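Side-chain contact in methionyl-tRNA formyltransferase (Clostridium thermocellum, PDB 1ZGH), which probably transfers a formyl group from 10-formyltetrahydrofolate to the methionine carried by initiator tRNA, as other methionyl-tRNA formyltransferases do: residues I61-N64 with K65-T69. Residues are numbered along the deposited sequence; the frame is centred on the assembly and turned at random.
Sequences IITN and KDELT
Glu67 meets Thr63 and Asn64 through its carboxylate, in the turn where the 3-10 segment 65-67 links strand 57-62, at the edge of the mixed sheet, to helix 70-76. Glu67 OE2 accepts from Thr63 N at 3.0 Å, on the syn side though 26° out of the carboxylate plane. A weak bond joins Asn64 N to the same Glu67 OE2 at 3.4 Å. Asn64 suits the turn by offering a short side-chain amide donor, but its ND2 lies 2.5 Å from Glu67 OE1, so short that the bond's strength is doubtful; amide and carboxylate planes stand 77° apart. With CG anti to its own carbonyl carbon (chi1 -67°) and an extended chain beyond, glutamate is long enough to reach these donors. Glu67 N to Asn64 O, 3.0 Å, is an i to i+3 bond closing the turn.

On the tight side, Ile62 CG2 packs against Glu67 OE2 at 3.3 Å and Glu67 CB at 3.5 Å. Ile62 CD1 meets Leu68 CD1 more loosely, at 4.3 Å; both branched apolar residues are buried, touching Trp86. On the solvent side, where charged residues are at home, Lys65 touches Asn64 through CB and also contacts Trp88, while Asp66 OD2 comes beside Asn64 CB.

The Thr63 bond, seconded by the weak Asn64 one, ties Glu67 to the backbone leaving strand 57-62; these donors would probably favour its ionised form, an effect the nearby Asp66 carboxylate would oppose.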
loop_
_atom_site.group_PDB
_atom_site.type_symbol
_atom_site.label_atom_id
_atom_site.label_comp_id
_atom_site.label_asym_id
_atom_site.label_seq_id
_atom_site.Cartn_x
_atom_site.Cartn_y
_atom_site.Cartn_z
ATOM N N ILE A 61 13.518 -12.158 -2.177
ATOM C CA ILE A 61 12.157 -11.814 -1.839
ATOM C C ILE A 61 11.902 -12.225 -0.387
ATOM O O ILE A 61 12.162 -13.373 -0.010
ATOM C CB ILE A 61 11.140 -12.480 -2.776
ATOM C CG1 ILE A 61 11.456 -12.111 -4.223
ATOM C CG2 ILE A 61 9.707 -12.032 -2.458
ATOM C CD1 ILE A 61 10.616 -12.875 -5.220
ATOM N N ILE A 62 11.463 -11.260 0.415
ATOM C CA ILE A 62 11.157 -11.482 1.811
ATOM C C ILE A 62 9.690 -11.175 2.044
ATOM O O ILE A 62 9.213 -10.115 1.647
ATOM C CB ILE A 62 12.063 -10.622 2.703
ATOM C CG1 ILE A 62 13.525 -11.107 2.548
ATOM C CG2 ILE A 62 11.581 -10.682 4.142
ATOM C CD1 ILE A 62 14.555 -10.319 3.353
ATOM N N THR A 63 8.971 -12.110 2.656
ATOM C CA THR A 63 7.518 -11.956 2.842
ATOM C C THR A 63 7.032 -12.032 4.285
ATOM O O THR A 63 5.853 -11.785 4.528
ATOM C CB THR A 63 6.713 -12.994 2.015
ATOM O OG1 THR A 63 7.046 -14.314 2.439
ATOM C CG2 THR A 63 7.008 -12.840 0.522
ATOM N N ASN A 64 7.936 -12.330 5.220
ATOM C CA ASN A 64 7.597 -12.496 6.640
ATOM C C ASN A 64 8.419 -11.558 7.501
ATOM O O ASN A 64 9.650 -11.406 7.303
ATOM C CB ASN A 64 7.848 -13.945 7.102
ATOM C CG ASN A 64 6.987 -14.955 6.370
ATOM O OD1 ASN A 64 5.754 -14.814 6.296
ATOM N ND2 ASN A 64 7.621 -15.982 5.823
ATOM N N LYS A 65 7.746 -10.926 8.465
ATOM C CA LYS A 65 8.408 -10.067 9.464
ATOM C C LYS A 65 9.734 -10.634 9.971
ATOM O O LYS A 65 10.739 -9.911 10.067
ATOM C CB LYS A 65 7.470 -9.831 10.659
ATOM C CG LYS A 65 7.950 -8.778 11.659
ATOM C CD LYS A 65 6.911 -8.566 12.786
ATOM C CE LYS A 65 7.367 -7.507 13.800
ATOM N NZ LYS A 65 6.171 -6.764 14.389
ATOM N N ASP A 66 9.737 -11.923 10.296
ATOM C CA ASP A 66 10.887 -12.552 10.952
ATOM C C ASP A 66 12.126 -12.738 10.045
ATOM O O ASP A 66 13.220 -12.947 10.548
ATOM C CB ASP A 66 10.487 -13.897 11.569
ATOM C CG ASP A 66 10.059 -14.931 10.520
ATOM O OD1 ASP A 66 9.752 -16.075 10.922
ATOM O OD2 ASP A 66 10.016 -14.614 9.301
ATOM N N GLU A 67 11.927 -12.673 8.727
ATOM C CA GLU A 67 12.998 -12.771 7.731
ATOM C C GLU A 67 13.724 -11.429 7.559
ATOM O O GLU A 67 14.810 -11.376 6.970
ATOM C CB GLU A 67 12.423 -13.188 6.360
ATOM C CG GLU A 67 11.840 -14.612 6.240
ATOM C CD GLU A 67 10.787 -14.755 5.102
ATOM O OE1 GLU A 67 9.960 -15.709 5.146
ATOM O OE2 GLU A 67 10.744 -13.922 4.175
ATOM N N LEU A 68 13.118 -10.336 8.025
ATOM C CA LEU A 68 13.735 -9.009 7.869
ATOM C C LEU A 68 14.413 -8.539 9.150
ATOM O O LEU A 68 13.927 -7.626 9.828
ATOM C CB LEU A 68 12.714 -7.963 7.404
ATOM C CG LEU A 68 13.285 -6.610 6.937
ATOM C CD1 LEU A 68 13.824 -6.724 5.535
ATOM C CD2 LEU A 68 12.216 -5.478 6.992
ATOM N N THR A 69 15.549 -9.151 9.456
ATOM C CA THR A 69 16.328 -8.782 10.628
ATOM C C THR A 69 17.682 -8.264 10.170
ATOM O O THR A 69 18.168 -8.638 9.094
ATOM C CB THR A 69 16.531 -9.962 11.601
ATOM O OG1 THR A 69 17.357 -10.959 11.003
ATOM C CG2 THR A 69 15.204 -10.577 12.018
#